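Local atomic coordinates of tannase (Lactobacillus plantarum, PDB entry 3WA7), a protein that hydrolyses the galloyl ester bonds of tannins to release gallic acid, probably as a serine esterase with an alpha/beta-hydrolase fold. Residues Phe265-Thr275 / Ala425-Asn436; Ile314-Val322 / Asp331-Leu339. One frame throughout, in Å; residues are numbered along the deposited sequence. Where two conformers were deposited one is given.

Interaction 1 of 2, residues Phe265-Thr275 / Ala425-Asn436; sequences FSTYLNQLQLT and AIPIILAIMLEN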
loop_
_atom_site.group_PDB
_atom_site.type_symbol
_atom_site.label_atom_id
_atom_site.label_comp_id
_atom_site.label_asym_id
_atom_site.label_seq_id
_atom_site.Cartn_x
_atom_site.Cartn_y
_atom_site.Cartn_z
ATOM N N PHE A 265 -19.828 11.179 3.893
ATOM C CA PHE A 265 -18.970 10.190 4.532
ATOM C C PHE A 265 -19.689 9.558 5.725
ATOM O O PHE A 265 -19.476 8.386 6.027
ATOM C CB PHE A 265 -17.654 10.814 5.015
ATOM C CG PHE A 265 -16.691 9.811 5.592
ATOM C CD1 PHE A 265 -16.134 8.820 4.787
ATOM C CD2 PHE A 265 -16.347 9.848 6.943
ATOM C CE1 PHE A 265 -15.249 7.881 5.313
ATOM C CE2 PHE A 265 -15.463 8.914 7.484
ATOM C CZ PHE A 265 -14.912 7.925 6.661
ATOM N N SER A 266 -20.534 10.326 6.413
ATOM C CA SER A 266 -21.251 9.768 7.562
ATOM C C SER A 266 -22.111 8.594 7.118
ATOM O O SER A 266 -22.157 7.557 7.776
ATOM C CB SER A 266 -22.134 10.827 8.235
ATOM O OG SER A 266 -21.350 11.848 8.825
ATOM N N THR A 267 -22.789 8.754 5.990
ATOM C CA THR A 267 -23.639 7.691 5.479
ATOM C C THR A 267 -22.809 6.479 5.079
ATOM O O THR A 267 -23.156 5.344 5.403
ATOM C CB THR A 267 -24.456 8.182 4.278
ATOM O OG1 THR A 267 -25.284 9.272 4.701
ATOM C CG2 THR A 267 -25.336 7.064 3.731
ATOM N N TYR A 268 -21.716 6.725 4.370
ATOM C CA TYR A 268 -20.832 5.648 3.948
ATOM C C TYR A 268 -20.277 4.910 5.166
ATOM O O TYR A 268 -20.352 3.684 5.259
ATOM C CB TYR A 268 -19.665 6.205 3.127
ATOM C CG TYR A 268 -18.576 5.180 2.904
ATOM C CD1 TYR A 268 -18.806 4.047 2.125
ATOM C CD2 TYR A 268 -17.333 5.312 3.524
ATOM C CE1 TYR A 268 -17.824 3.067 1.970
ATOM C CE2 TYR A 268 -16.348 4.341 3.377
ATOM C CZ TYR A 268 -16.599 3.221 2.599
ATOM O OH TYR A 268 -15.624 2.258 2.452
ATOM N N LEU A 269 -19.713 5.667 6.100
ATOM C CA LEU A 269 -19.136 5.074 7.300
ATOM C C LEU A 269 -20.172 4.255 8.069
ATOM O O LEU A 269 -19.926 3.099 8.422
ATOM C CB LEU A 269 -18.544 6.174 8.193
ATOM C CG LEU A 269 -17.713 5.807 9.433
ATOM C CD1 LEU A 269 -18.622 5.394 10.583
ATOM C CD2 LEU A 269 -16.718 4.705 9.080
ATOM N N ASN A 270 -21.339 4.839 8.315
ATOM C CA ASN A 270 -22.371 4.129 9.059
ATOM C C ASN A 270 -22.821 2.826 8.403
ATOM O O ASN A 270 -23.044 1.829 9.089
ATOM C CB ASN A 270 -23.590 5.030 9.280
ATOM C CG ASN A 270 -23.298 6.178 10.223
ATOM O OD1 ASN A 270 -22.288 6.173 10.930
ATOM N ND2 ASN A 270 -24.189 7.168 10.252
ATOM N N GLN A 271 -22.952 2.823 7.081
ATOM C CA GLN A 271 -23.412 1.618 6.399
ATOM C C GLN A 271 -22.388 0.488 6.359
ATOM O O GLN A 271 -22.727 -0.641 6.009
ATOM C CB GLN A 271 -23.912 1.957 4.986
ATOM C CG GLN A 271 -22.886 2.557 4.048
ATOM C CD GLN A 271 -22.107 1.507 3.284
ATOM O OE1 GLN A 271 -22.690 0.646 2.618
ATOM N NE2 GLN A 271 -20.787 1.574 3.366
ATOM N N LEU A 272 -21.143 0.778 6.731
ATOM C CA LEU A 272 -20.106 -0.256 6.754
ATOM C C LEU A 272 -20.356 -1.208 7.918
ATOM O O LEU A 272 -19.903 -2.352 7.912
ATOM C CB LEU A 272 -18.713 0.362 6.920
ATOM C CG LEU A 272 -18.093 1.081 5.718
ATOM C CD1 LEU A 272 -16.734 1.644 6.119
ATOM C CD2 LEU A 272 -17.940 0.112 4.553
ATOM N N GLN A 273 -21.075 -0.720 8.921
ATOM C CA GLN A 273 -21.379 -1.516 10.096
ATOM C C GLN A 273 -20.114 -2.000 10.800
ATOM O O GLN A 273 -20.032 -3.159 11.205
ATOM C CB GLN A 273 -22.247 -2.722 9.716
ATOM C CG GLN A 273 -23.591 -2.355 9.105
ATOM C CD GLN A 273 -24.383 -1.400 9.974
ATOM O OE1 GLN A 273 -24.564 -1.636 11.168
ATOM N NE2 GLN A 273 -24.863 -0.315 9.376
ATOM N N LEU A 274 -19.122 -1.120 10.925
ATOM C CA LEU A 274 -17.892 -1.476 11.623
ATOM C C LEU A 274 -18.330 -1.662 13.066
ATOM O O LEU A 274 -19.192 -0.933 13.546
ATOM C CB LEU A 274 -16.864 -0.347 11.538
ATOM C CG LEU A 274 -16.376 0.062 10.148
ATOM C CD1 LEU A 274 -15.364 1.192 10.283
ATOM C CD2 LEU A 274 -15.750 -1.133 9.446
ATOM N N THR A 275 -17.745 -2.627 13.762
ATOM C CA THR A 275 -18.155 -2.874 15.136
ATOM C C THR A 275 -17.025 -2.897 16.145
ATOM O O THR A 275 -15.860 -3.117 15.803
ATOM C CB THR A 275 -18.905 -4.214 15.248
ATOM O OG1 THR A 275 -18.022 -5.283 14.897
ATOM C CG2 THR A 275 -20.098 -4.236 14.310
ATOM N N ALA A 425 -8.864 7.856 8.482
ATOM C CA ALA A 425 -10.040 6.988 8.471
ATOM C C ALA A 425 -9.878 5.797 7.535
ATOM O O ALA A 425 -10.397 4.716 7.804
ATOM C CB ALA A 425 -11.275 7.788 8.072
ATOM N N ILE A 426 -9.162 6.000 6.431
ATOM C CA ILE A 426 -8.952 4.940 5.453
ATOM C C ILE A 426 -8.237 3.709 6.031
ATOM O O ILE A 426 -8.760 2.599 5.956
ATOM C CB ILE A 426 -8.201 5.495 4.212
ATOM C CG1 ILE A 426 -9.120 6.460 3.451
ATOM C CG2 ILE A 426 -7.745 4.361 3.306
ATOM C CD1 ILE A 426 -10.405 5.820 2.916
ATOM N N PRO A 427 -7.031 3.878 6.605
ATOM C CA PRO A 427 -6.383 2.681 7.155
ATOM C C PRO A 427 -7.123 2.140 8.386
ATOM O O PRO A 427 -7.104 0.940 8.659
ATOM C CB PRO A 427 -4.967 3.164 7.478
ATOM C CG PRO A 427 -5.158 4.630 7.751
ATOM C CD PRO A 427 -6.133 5.043 6.672
ATOM N N ILE A 428 -7.785 3.024 9.126
ATOM C CA ILE A 428 -8.523 2.588 10.306
ATOM C C ILE A 428 -9.694 1.685 9.906
ATOM O O ILE A 428 -9.962 0.680 10.564
ATOM C CB ILE A 428 -9.038 3.803 11.119
ATOM C CG1 ILE A 428 -7.843 4.533 11.746
ATOM C CG2 ILE A 428 -10.006 3.338 12.202
ATOM C CD1 ILE A 428 -8.190 5.869 12.384
ATOM N N ILE A 429 -10.381 2.038 8.824
ATOM C CA ILE A 429 -11.501 1.232 8.345
ATOM C C ILE A 429 -11.008 -0.164 7.972
ATOM O O ILE A 429 -11.641 -1.165 8.309
ATOM C CB ILE A 429 -12.177 1.878 7.114
ATOM C CG1 ILE A 429 -12.991 3.101 7.551
ATOM C CG2 ILE A 429 -13.078 0.859 6.416
ATOM C CD1 ILE A 429 -13.522 3.933 6.393
ATOM N N LEU A 430 -9.873 -0.229 7.284
ATOM C CA LEU A 430 -9.303 -1.510 6.886
ATOM C C LEU A 430 -8.953 -2.346 8.117
ATOM O O LEU A 430 -9.294 -3.528 8.202
ATOM C CB LEU A 430 -8.049 -1.288 6.033
ATOM C CG LEU A 430 -7.222 -2.526 5.665
ATOM C CD1 LEU A 430 -8.083 -3.539 4.922
ATOM C CD2 LEU A 430 -6.039 -2.101 4.814
ATOM N N ALA A 431 -8.276 -1.725 9.076
ATOM C CA ALA A 431 -7.882 -2.423 10.292
ATOM C C ALA A 431 -9.074 -2.980 11.070
ATOM O O ALA A 431 -9.050 -4.125 11.527
ATOM C CB ALA A 431 -7.064 -1.493 11.183
ATOM N N ILE A 432 -10.118 -2.177 11.227
ATOM C CA ILE A 432 -11.281 -2.633 11.977
ATOM C C ILE A 432 -12.061 -3.695 11.220
ATOM O O ILE A 432 -12.523 -4.669 11.814
ATOM C CB ILE A 432 -12.209 -1.457 12.338
ATOM C CG1 ILE A 432 -11.471 -0.508 13.287
ATOM C CG2 ILE A 432 -13.493 -1.976 12.992
ATOM C CD1 ILE A 432 -12.265 0.731 13.667
HETATM N N MSE A 433 -12.203 -3.523 9.908
HETATM C CA MSE A 433 -12.934 -4.513 9.128
HETATM C C MSE A 433 -12.218 -5.857 9.194
HETATM O O MSE A 433 -12.860 -6.903 9.264
HETATM C CB MSE A 433 -13.083 -4.068 7.672
HETATM C CG MSE A 433 -14.049 -4.942 6.893
HETATM SE SE MSE A 433 -14.481 -4.227 5.158
HETATM C CE MSE A 433 -14.819 -2.419 5.701
ATOM N N LEU A 434 -10.887 -5.832 9.180
ATOM C CA LEU A 434 -10.116 -7.071 9.261
ATOM C C LEU A 434 -10.382 -7.759 10.597
ATOM O O LEU A 434 -10.630 -8.966 10.648
ATOM C CB LEU A 434 -8.619 -6.779 9.116
ATOM C CG LEU A 434 -8.154 -6.467 7.689
ATOM C CD1 LEU A 434 -6.747 -5.872 7.712
ATOM C CD2 LEU A 434 -8.188 -7.747 6.857
ATOM N N GLU A 435 -10.336 -6.980 11.675
ATOM C CA GLU A 435 -10.577 -7.511 13.011
ATOM C C GLU A 435 -11.996 -8.064 13.109
ATOM O O GLU A 435 -12.217 -9.143 13.662
ATOM C CB GLU A 435 -10.373 -6.414 14.064
ATOM C CG GLU A 435 -10.419 -6.912 15.510
ATOM C CD GLU A 435 -11.824 -7.243 15.996
ATOM O OE1 GLU A 435 -11.950 -7.930 17.034
ATOM O OE2 GLU A 435 -12.805 -6.809 15.353
ATOM N N ASN A 436 -12.953 -7.313 12.568
ATOM C CA ASN A 436 -14.357 -7.704 12.592
ATOM C C ASN A 436 -14.605 -9.043 11.915
ATOM O O ASN A 436 -15.528 -9.766 12.284
ATOM C CB ASN A 436 -15.221 -6.652 11.890
ATOM C CG ASN A 436 -15.447 -5.415 12.731
ATOM O OD1 ASN A 436 -16.045 -4.448 12.263
ATOM N ND2 ASN A 436 -14.979 -5.437 13.976
#

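Interaction 2 of 2, residues Ile314-Val322 / Asp331-Leu339; sequences IHKYAGFVV and DLSAYLKSL. With SO4 (sulfate ion), chain B.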
loop_
_atom_site.group_PDB
_atom_site.type_symbol
_atom_site.label_atom_id
_atom_site.label_comp_id
_atom_site.label_asym_id
_atom_site.label_seq_id
_atom_site.Cartn_x
_atom_site.Cartn_y
_atom_site.Cartn_z
ATOM N N ILE A 314 6.672 15.722 22.259
ATOM C CA ILE A 314 5.444 15.800 21.483
ATOM C C ILE A 314 4.834 17.193 21.394
ATOM O O ILE A 314 3.708 17.356 20.921
ATOM C CB ILE A 314 4.386 14.804 22.002
ATOM C CG1 ILE A 314 4.069 15.075 23.472
ATOM C CG2 ILE A 314 4.895 13.380 21.812
ATOM C CD1 ILE A 314 2.871 14.293 23.981
ATOM N N HIS A 315 5.575 18.197 21.851
ATOM C CA HIS A 315 5.108 19.576 21.758
ATOM C C HIS A 315 5.602 20.040 20.394
ATOM O O HIS A 315 6.709 20.560 20.261
ATOM C CB HIS A 315 5.716 20.436 22.873
ATOM C CG HIS A 315 5.295 21.874 22.831
ATOM N ND1 HIS A 315 5.747 22.755 21.871
ATOM C CD2 HIS A 315 4.470 22.586 23.633
ATOM C CE1 HIS A 315 5.220 23.947 22.086
ATOM N NE2 HIS A 315 4.441 23.873 23.151
ATOM N N LYS A 316 4.780 19.812 19.378
ATOM C CA LYS A 316 5.110 20.175 18.009
ATOM C C LYS A 316 3.815 20.575 17.316
ATOM O O LYS A 316 3.710 21.672 16.763
ATOM C CB LYS A 316 5.754 18.979 17.300
ATOM C CG LYS A 316 6.236 19.273 15.893
ATOM C CD LYS A 316 7.049 18.115 15.330
ATOM C CE LYS A 316 7.481 18.401 13.902
ATOM N NZ LYS A 316 8.328 17.311 13.346
ATOM N N TYR A 317 2.833 19.679 17.349
ATOM C CA TYR A 317 1.530 19.952 16.753
ATOM C C TYR A 317 0.587 20.348 17.878
ATOM O O TYR A 317 0.698 19.845 18.998
ATOM C CB TYR A 317 0.963 18.716 16.046
ATOM C CG TYR A 317 1.855 18.154 14.971
ATOM C CD1 TYR A 317 2.775 17.147 15.261
ATOM C CD2 TYR A 317 1.799 18.644 13.668
ATOM C CE1 TYR A 317 3.617 16.640 14.279
ATOM C CE2 TYR A 317 2.637 18.146 12.678
ATOM C CZ TYR A 317 3.543 17.145 12.990
ATOM O OH TYR A 317 4.376 16.650 12.014
ATOM N N ALA A 318 -0.344 21.243 17.576
ATOM C CA ALA A 318 -1.300 21.710 18.572
ATOM C C ALA A 318 -2.409 20.694 18.830
ATOM O O ALA A 318 -2.592 19.747 18.058
ATOM C CB ALA A 318 -1.910 23.030 18.111
ATOM N N GLY A 319 -3.130 20.884 19.934
ATOM C CA GLY A 319 -4.251 20.015 20.242
ATOM C C GLY A 319 -4.207 19.079 21.435
ATOM O O GLY A 319 -5.247 18.807 22.034
ATOM N N PHE A 320 -3.028 18.586 21.795
ATOM C CA PHE A 320 -2.935 17.643 22.902
ATOM C C PHE A 320 -2.931 18.229 24.306
ATOM O O PHE A 320 -2.508 19.363 24.534
ATOM C CB PHE A 320 -1.703 16.746 22.735
ATOM C CG PHE A 320 -1.741 15.885 21.505
ATOM C CD1 PHE A 320 -1.250 16.359 20.290
ATOM C CD2 PHE A 320 -2.286 14.605 21.554
ATOM C CE1 PHE A 320 -1.301 15.569 19.140
ATOM C CE2 PHE A 320 -2.343 13.806 20.408
ATOM C CZ PHE A 320 -1.848 14.290 19.201
ATOM N N VAL A 321 -3.430 17.436 25.247
ATOM C CA VAL A 321 -3.460 17.827 26.648
ATOM C C VAL A 321 -2.626 16.793 27.384
ATOM O O VAL A 321 -2.865 15.591 27.261
ATOM C CB VAL A 321 -4.888 17.816 27.224
ATOM C CG1 VAL A 321 -4.848 18.191 28.701
ATOM C CG2 VAL A 321 -5.769 18.785 26.456
ATOM N N VAL A 322 -1.640 17.261 28.140
ATOM C CA VAL A 322 -0.769 16.363 28.883
ATOM C C VAL A 322 -0.914 16.542 30.387
ATOM O O VAL A 322 -0.882 17.661 30.896
ATOM C CB VAL A 322 0.710 16.589 28.510
ATOM C CG1 VAL A 322 1.609 15.721 29.384
ATOM C CG2 VAL A 322 0.927 16.271 27.037
ATOM N N ASP A 331 -7.674 17.789 20.930
ATOM C CA ASP A 331 -8.609 18.594 20.160
ATOM C C ASP A 331 -8.214 18.166 18.745
ATOM O O ASP A 331 -7.258 18.697 18.176
ATOM C CB ASP A 331 -8.321 20.090 20.357
ATOM C CG ASP A 331 -9.247 20.977 19.537
ATOM O OD1 ASP A 331 -9.716 20.531 18.468
ATOM O OD2 ASP A 331 -9.495 22.130 19.957
ATOM N N LEU A 332 -8.927 17.187 18.192
ATOM C CA LEU A 332 -8.606 16.669 16.865
ATOM C C LEU A 332 -8.601 17.729 15.773
ATOM O O LEU A 332 -7.718 17.738 14.918
ATOM C CB LEU A 332 -9.576 15.538 16.490
ATOM C CG LEU A 332 -9.361 14.863 15.131
ATOM C CD1 LEU A 332 -7.938 14.338 15.027
ATOM C CD2 LEU A 332 -10.363 13.720 14.967
ATOM N N SER A 333 -9.585 18.622 15.799
ATOM C CA SER A 333 -9.660 19.676 14.796
ATOM C C SER A 333 -8.412 20.547 14.853
ATOM O O SER A 333 -7.874 20.942 13.815
ATOM C CB SER A 333 -10.906 20.535 15.017
ATOM O OG SER A 333 -12.081 19.761 14.846
ATOM N N ALA A 334 -7.953 20.840 16.066
ATOM C CA ALA A 334 -6.761 21.664 16.242
ATOM C C ALA A 334 -5.533 20.942 15.693
ATOM O O ALA A 334 -4.690 21.552 15.035
ATOM C CB ALA A 334 -6.560 21.994 17.717
ATOM N N TYR A 335 -5.438 19.641 15.959
ATOM C CA TYR A 335 -4.308 18.856 15.470
ATOM C C TYR A 335 -4.272 18.855 13.943
ATOM O O TYR A 335 -3.220 19.067 13.335
ATOM C CB TYR A 335 -4.396 17.411 15.975
ATOM C CG TYR A 335 -3.320 16.509 15.404
ATOM C CD1 TYR A 335 -1.999 16.620 15.829
ATOM C CD2 TYR A 335 -3.617 15.577 14.407
ATOM C CE1 TYR A 335 -0.994 15.826 15.274
ATOM C CE2 TYR A 335 -2.622 14.782 13.844
ATOM C CZ TYR A 335 -1.311 14.914 14.285
ATOM O OH TYR A 335 -0.315 14.137 13.734
ATOM N N LEU A 336 -5.425 18.614 13.329
ATOM C CA LEU A 336 -5.509 18.577 11.872
ATOM C C LEU A 336 -5.123 19.902 11.231
ATOM O O LEU A 336 -4.454 19.925 10.196
ATOM C CB LEU A 336 -6.918 18.155 11.445
ATOM C CG LEU A 336 -7.227 16.723 11.895
ATOM C CD1 LEU A 336 -8.689 16.398 11.663
ATOM C CD2 LEU A 336 -6.317 15.747 11.145
ATOM N N LYS A 337 -5.539 21.009 11.841
ATOM C CA LYS A 337 -5.199 22.323 11.308
ATOM C C LYS A 337 -3.689 22.528 11.421
ATOM O O LYS A 337 -3.056 23.106 10.536
ATOM C CB LYS A 337 -5.937 23.416 12.087
ATOM C CG LYS A 337 -5.628 24.830 11.623
ATOM C CD LYS A 337 -6.427 25.855 12.421
ATOM C CE LYS A 337 -6.105 27.273 11.974
ATOM N NZ LYS A 337 -6.837 28.293 12.784
ATOM N N SER A 338 -3.123 22.041 12.520
ATOM C CA SER A 338 -1.693 22.156 12.777
ATOM C C SER A 338 -0.906 21.287 11.795
ATOM O O SER A 338 0.130 21.695 11.278
ATOM C CB SER A 338 -1.392 21.728 14.221
ATOM O OG SER A 338 -0.025 21.909 14.543
ATOM N N LEU A 339 -1.419 20.090 11.535
ATOM C CA LEU A 339 -0.778 19.153 10.616
ATOM C C LEU A 339 -0.825 19.660 9.172
ATOM O O LEU A 339 0.122 19.468 8.403
ATOM C CB LEU A 339 -1.476 17.796 10.710
ATOM C CG LEU A 339 -0.930 16.678 9.823
ATOM C CD1 LEU A 339 0.548 16.447 10.123
ATOM C CD2 LEU A 339 -1.739 15.417 10.067
HETATM S S SO4 B . -12.669 17.214 18.409
HETATM O O1 SO4 B . -11.575 16.569 19.158
HETATM O O2 SO4 B . -12.155 17.825 17.173
HETATM O O3 SO4 B . -13.693 16.209 18.071
HETATM O O4 SO4 B . -13.279 18.264 19.249
#

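Interaction 1 of 2, residues Phe265-Thr275 / Ala425-Asn436
Leu-274, which follows the positive-phi residue Gln-273 in the turn leaving helix 252-271, pushes its side chain against one flank of helix 425-436 and illustrates how a helix exit can be packed onto a neighbouring helix. Leu-274 CB rests on Ile-432 CG2 at 4.0 Å. From there CG lies anti to the carbonyl carbon (chi1 -61°), and the two methyls part: Leu-274 CD1 meets Ile-429 CG1 at 4.1 Å, while CD2 of the same residue reaches CE of Met-433, a selenomethionine in this labelled protein. Leu-272 extends this apolar seam, its CD1 lying 3.8 Å from Ile-429 CG2. Ile-429 points its CD1 onward to the edge of the Phe-265 ring, whose CZ also touches Ala-425 CB at 3.9 Å. Although the two short helical segments run nearly parallel (16°), their axes come no nearer than 12.7 Å, and large side chains bridge the interval.

Polar contact is confined to the far end, where the Asn-436 amide grips both polar backbone atoms of Thr-275. Thr-275 N donates to Asn-436 OD1 (2.9 Å, 164° at the hydrogen), and Asn-436 ND2 donates to Thr-275 O at 3.1 Å, approaching from above the carbonyl plane. ND2 also gives a hydrogen bond to Glu-435 OE2, which should steady the amide's rotation. A leucine in place of Asn-436 would probably leave the N-H and carbonyl of Thr-275 without these mates and free the chain there to shift.

Around this pair, helix 209-220 touches Phe-265 and Tyr-268, helix 291-309 lies against Leu-269 and Ala-425, and edge strand 440-444 of the main sheet packs against Ala-431 and Leu-434.

Interaction 2 of 2, residues Ile314-Val322 / Asp331-Leu339
Two hydrogen bonds tie the chain before strand 320-323 to helix 332-339. Ala-318 N donates to Ser-338 OG at 3.1 Å; with chi1 at -176°, Ser-338 OG swings opposite its own backbone N, where it can meet that N-H, at the edge of the Tyr-317 ring. Asp-331 N donates to Gly-319 O at 2.9 Å, from above the carbonyl plane. A weaker CH···O contact joins Tyr-335 CA to Ala-318 O at 3.2 Å. At the positive phi of Gly-319 a CB would jam against the carbonyl oxygen of the residue before, and would also run into Asp-331 O; the backbones can come this close because no side chain intervenes.

The motif is a beta-hairpin, strands 320-323 and 326-330, running directly into a helix that folds back over the approach to the first strand. Asp-331 is the N-cap, its OD1 accepting from Ala-334 N at 3.0 Å.

Tyr-317, Phe-320 and Tyr-335 form an aromatic cluster. Tyr-335 turns its edge to the face of Tyr-317 in an offset edge-to-face pair, planes at 64°, with Tyr-335 CE1 3.6 Å from Tyr-317 CB. Phe-320 in turn directs its edge to the face of Tyr-335, planes at 75° and centroids 5.6 Å apart. The phenol oxygens are held elsewhere: Tyr-317 OH by Asp-448, Tyr-335 OH by Ala-417 O. Leu-339 CD1 packs on Tyr-317 CE2 at 3.7 Å.

At the helix start a sulfate, probably from the crystallisation liquor, takes hydrogen bonds from Leu-332 N (2.9 Å to O1) and, through O2, from Ser-333 N and OG; Arg-293 and Arg-297 also hydrogen-bond to it.

Interaction 2 is nested, along the chain, inside the long loop that interaction 1 closes. Their centres lie 24 Å apart and their nearest atoms about 9 Å, so the two contacts do not touch. Helix 291-309 is a neighbour of both: Phe-292 meets Leu-269 and Ala-425 of interaction 1, whereas in interaction 2 Leu-300 meets Tyr-335 and Ala-304 meets Phe-320. The chain leading into helix 425-436 is a second link, since Ala-417 and Ala-418 adjoin the tyrosines and Phe-424 touches Leu-339. That chain includes Asp-419, which with Ser-163 and His-451 forms a probable catalytic triad; Leu-339 lies near this site without touching it.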